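Side-chain contacts in LYND (Lyngbya aestuarii, PDB 4V1T), which binds ADP, magnesium and zinc and probably uses ATP to cyclise residues of peptide substrates into azolines: residues B[290-295]-B[299-304]; B[356-359]-B[364-367]. All coordinates share one frame; numbering follows the deposited sequence.

Contact 1 (B[290-295]-B[299-304])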
# COMPACT_ATOMS: atom_id res chain seq x y z
N ILE B 290 11.27 -14.32 4.99
CA ILE B 290 12.52 -13.66 5.35
C ILE B 290 12.23 -12.23 5.79
O ILE B 290 11.46 -11.51 5.15
CB ILE B 290 13.52 -13.66 4.20
CG1 ILE B 290 13.86 -15.10 3.81
CG2 ILE B 290 14.79 -12.91 4.60
CD1 ILE B 290 14.67 -15.22 2.54
N ILE B 291 12.85 -11.83 6.88
CA ILE B 291 12.75 -10.46 7.38
C ILE B 291 14.08 -9.76 7.17
O ILE B 291 15.11 -10.27 7.58
CB ILE B 291 12.43 -10.43 8.88
CG1 ILE B 291 11.11 -11.14 9.14
CG2 ILE B 291 12.43 -9.00 9.41
CD1 ILE B 291 9.89 -10.44 8.59
N THR B 292 14.03 -8.59 6.55
CA THR B 292 15.22 -7.76 6.41
C THR B 292 15.02 -6.50 7.24
O THR B 292 14.02 -5.81 7.09
CB THR B 292 15.53 -7.38 4.94
OG1 THR B 292 14.40 -6.72 4.36
CG2 THR B 292 15.85 -8.62 4.14
N LEU B 293 15.98 -6.24 8.12
CA LEU B 293 16.00 -5.02 8.91
C LEU B 293 17.23 -4.21 8.54
O LEU B 293 18.35 -4.52 8.98
CB LEU B 293 15.99 -5.33 10.40
CG LEU B 293 16.14 -4.14 11.36
CD1 LEU B 293 14.99 -3.16 11.20
CD2 LEU B 293 16.25 -4.61 12.80
N ASN B 294 17.03 -3.18 7.73
CA ASN B 294 18.10 -2.28 7.36
C ASN B 294 18.44 -1.38 8.54
O ASN B 294 17.58 -0.64 9.03
CB ASN B 294 17.70 -1.45 6.14
CG ASN B 294 18.88 -0.79 5.47
OD1 ASN B 294 19.79 -0.28 6.12
ND2 ASN B 294 18.89 -0.81 4.15
N HIS B 295 19.68 -1.46 9.01
CA HIS B 295 20.11 -0.72 10.19
C HIS B 295 20.53 0.72 9.85
O HIS B 295 20.29 1.63 10.64
CB HIS B 295 21.29 -1.43 10.86
CG HIS B 295 20.95 -2.76 11.46
ND1 HIS B 295 20.08 -2.90 12.52
CD2 HIS B 295 21.39 -4.01 11.17
CE1 HIS B 295 19.98 -4.17 12.84
NE2 HIS B 295 20.76 -4.87 12.04
N ASP B 299 14.30 0.51 8.02
CA ASP B 299 13.23 -0.11 7.24
C ASP B 299 13.16 -1.61 7.52
O ASP B 299 14.18 -2.26 7.70
CB ASP B 299 13.45 0.13 5.74
CG ASP B 299 12.19 -0.10 4.91
OD1 ASP B 299 11.07 0.02 5.45
OD2 ASP B 299 12.34 -0.38 3.70
N LEU B 300 11.94 -2.14 7.54
CA LEU B 300 11.69 -3.54 7.82
C LEU B 300 10.76 -4.09 6.76
O LEU B 300 9.65 -3.60 6.59
CB LEU B 300 11.09 -3.70 9.21
CG LEU B 300 10.88 -5.09 9.84
CD1 LEU B 300 11.04 -5.05 11.36
CD2 LEU B 300 9.52 -5.67 9.46
N LYS B 301 11.22 -5.11 6.04
CA LYS B 301 10.44 -5.75 4.98
C LYS B 301 10.26 -7.25 5.26
O LYS B 301 11.19 -7.91 5.73
CB LYS B 301 11.15 -5.59 3.63
CG LYS B 301 10.91 -4.26 2.92
CD LYS B 301 11.96 -4.05 1.83
CE LYS B 301 11.40 -3.34 0.61
NZ LYS B 301 10.89 -4.30 -0.42
N SER B 302 9.07 -7.76 4.96
CA SER B 302 8.79 -9.19 4.97
C SER B 302 8.77 -9.71 3.55
O SER B 302 8.11 -9.14 2.69
CB SER B 302 7.46 -9.50 5.66
OG SER B 302 7.47 -9.01 6.98
N HIS B 303 9.49 -10.80 3.32
CA HIS B 303 9.63 -11.37 1.98
C HIS B 303 9.12 -12.81 1.97
O HIS B 303 9.65 -13.66 2.70
CB HIS B 303 11.09 -11.31 1.52
CG HIS B 303 11.77 -10.01 1.83
ND1 HIS B 303 11.81 -8.97 0.92
CD2 HIS B 303 12.40 -9.57 2.94
CE1 HIS B 303 12.47 -7.96 1.45
NE2 HIS B 303 12.83 -8.29 2.68
N ILE B 304 8.12 -13.09 1.15
CA ILE B 304 7.50 -14.41 1.09
C ILE B 304 8.32 -15.37 0.22
O ILE B 304 8.54 -15.10 -0.95
CB ILE B 304 6.07 -14.36 0.52
CG1 ILE B 304 5.20 -13.37 1.30
CG2 ILE B 304 5.44 -15.75 0.53
CD1 ILE B 304 4.61 -13.92 2.58
O HOH W 1 14.80 -4.07 4.83
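Thr292 and His303 meet side chain to side chain across two antiparallel strands, OG1 lying 2.8 Å from NE2 in a hydrogen bond between hydroxyl and imidazole. The hydroxyl reaches the imidazole at its edge, in the ring plane, because chi1 of 57° sets OG1 between the backbone N and the carbonyl carbon of Thr292. The methyl CG2 flanks the same nitrogen, 3.4 Å from NE2, and the two side chains cross at about a right angle. Farther along the ring, His303 CD2 comes to 3.1 Å from Ile290 O, near the plane. Water 1 adds a second partner to the hydroxyl, 2.7 Å from Thr292 OG1. The other end of the imidazole is tied down as well, ND1 bonding to Ser360 OG, so the ring is fixed at both nitrogens. Without the imidazole, as with an alanine here, Thr292 OG1 would probably lose its mate on the partner strand, and Ser360 OG its bond to ND1. On the other face of the hairpin, the branched Ile291 lays CG2 at 4.2 Å from Leu300 CG, while its CD1 reaches Ser302 OG.

Behind these side chains stands a regular backbone ladder. Ile290 with His303 and Thr292 with Lys301 are hydrogen-bonded pairs, each joined by two bonds, and Asn294 N adds a bond to Asp299 O at 3.0 Å. The strands run at 159° to one another and form a beta hairpin. Strand 299-304 is one of the two edge strands of this chain's mixed sheet, whereas 290-294 is flanked by strand 189-196, to which Ile291 and Leu293 are hydrogen-bonded. Leu300 packs on Leu300 of the second subunit, bringing this face of the hairpin to the dimer interface, and His295 rests on helix 250-275.

Contact 2 (B[356-359]-B[364-367])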
# COMPACT_ATOMS: atom_id res chain seq x y z
N GLN B 356 1.10 -9.37 -5.45
CA GLN B 356 1.90 -8.38 -4.72
C GLN B 356 3.15 -9.01 -4.13
O GLN B 356 4.22 -8.40 -4.14
CB GLN B 356 1.12 -7.78 -3.55
CG GLN B 356 -0.12 -7.01 -3.92
CD GLN B 356 -0.81 -6.36 -2.73
OE1 GLN B 356 -1.47 -5.33 -2.88
NE2 GLN B 356 -0.68 -6.96 -1.56
N HIS B 357 2.99 -10.22 -3.60
CA HIS B 357 4.06 -10.93 -2.91
C HIS B 357 5.29 -11.17 -3.79
O HIS B 357 6.39 -11.42 -3.28
CB HIS B 357 3.55 -12.26 -2.36
CG HIS B 357 3.01 -13.18 -3.40
ND1 HIS B 357 3.74 -14.23 -3.92
CD2 HIS B 357 1.81 -13.20 -4.04
CE1 HIS B 357 3.01 -14.86 -4.83
NE2 HIS B 357 1.84 -14.25 -4.92
N LEU B 358 5.09 -11.12 -5.10
CA LEU B 358 6.20 -11.29 -6.03
C LEU B 358 7.11 -10.06 -6.05
O LEU B 358 8.20 -10.10 -6.63
CB LEU B 358 5.66 -11.59 -7.43
CG LEU B 358 4.89 -12.89 -7.58
CD1 LEU B 358 4.41 -13.03 -9.02
CD2 LEU B 358 5.72 -14.09 -7.18
N ILE B 359 6.67 -8.97 -5.42
CA ILE B 359 7.50 -7.76 -5.33
C ILE B 359 8.44 -7.88 -4.14
O ILE B 359 8.04 -7.73 -2.99
CB ILE B 359 6.65 -6.48 -5.19
CG1 ILE B 359 5.63 -6.35 -6.33
CG2 ILE B 359 7.55 -5.25 -5.19
CD1 ILE B 359 4.49 -5.40 -6.05
N GLY B 364 11.57 -12.17 -4.39
CA GLY B 364 10.62 -11.88 -5.44
C GLY B 364 11.20 -11.94 -6.84
O GLY B 364 12.33 -12.36 -7.04
N VAL B 365 10.41 -11.50 -7.81
CA VAL B 365 10.81 -11.49 -9.22
C VAL B 365 10.76 -10.09 -9.79
O VAL B 365 11.25 -9.87 -10.89
CB VAL B 365 9.90 -12.41 -10.07
CG1 VAL B 365 10.00 -13.84 -9.58
CG2 VAL B 365 8.46 -11.93 -10.01
N VAL B 366 10.16 -9.15 -9.06
CA VAL B 366 10.19 -7.73 -9.44
C VAL B 366 10.80 -6.92 -8.30
O VAL B 366 10.42 -7.08 -7.14
CB VAL B 366 8.79 -7.20 -9.84
CG1 VAL B 366 8.04 -8.23 -10.65
CG2 VAL B 366 7.95 -6.86 -8.64
N THR B 367 11.76 -6.07 -8.62
CA THR B 367 12.54 -5.35 -7.62
C THR B 367 11.66 -4.41 -6.84
O THR B 367 11.63 -4.46 -5.62
CB THR B 367 13.68 -4.53 -8.27
OG1 THR B 367 14.37 -5.34 -9.23
CG2 THR B 367 14.67 -4.04 -7.21
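Gly364 meets Leu358 where the loop between helix 348-355 and strand 369-371 folds back on itself, an irregular turn closed by a single beta bridge between Ile359 and Val366. Its CA lies 3.2 Å from Leu358 O in a CA-H...O contact, and a beta carbon on Gly364 would run into that oxygen, so the close approach depends on the missing side chain. The carbonyl of Gly364 is held in turn by Asn214 ND2.

Val365 follows with the shorter of two backbone bonds to one acceptor: its N donates to Leu358 O at 2.9 Å, in the carbonyl plane. Its side chain adds an apolar touch, CG2 sitting 3.8 Å from Leu358 CB. Around this pair, Ile725 touches both side chains, and helix 413-429 supplies Val425 against Leu358 and Tyr428 against Val365.

Val366 N is the second donor to Leu358 O, longer at 3.3 Å but nearly straight (168°), and tilted 27° from the carbonyl plane. Two consecutive amides thus grip one buried oxygen. Beyond it the side chains of Ile359 and Val366 cross obliquely, and Ala424 of helix 413-429 lies against the valine. With chi1 of -40°, Val366 turns CG2 between its own backbone N and carbonyl carbon and presses it against Ile359 CG1, a tight carbon pair at 3.3 Å. The turn lies near the nucleotide, the ADP being about 10 Å from the side chain of Val366. Thr367 touches more loosely through its backbone, its O lying 4.2 Å from Ile359 CG2.

In the fold
Contact 1 closes before contact 2 opens along the chain, and their centres lie 14 Å apart. The hairpin ends a mixed sheet in the part of the protein that carries the zinc, with the metal about 13 Å from the side chain of Ile290. The folded-back loop of contact 2 lies nearer the ADP, about 10 Å from the side chain of Val366, and packs on helix 413-429. The two touch directly, Ile304 CG1 lying 4.2 Å from His357 CB. Ser360, Pro361, Val362 and Thr363, which join the two segments of contact 2, also meet the outer hairpin strand. Together the contacts mark a junction between the zinc-bearing sheet and the nucleotide-binding region, with contact 1 also facing the second subunit.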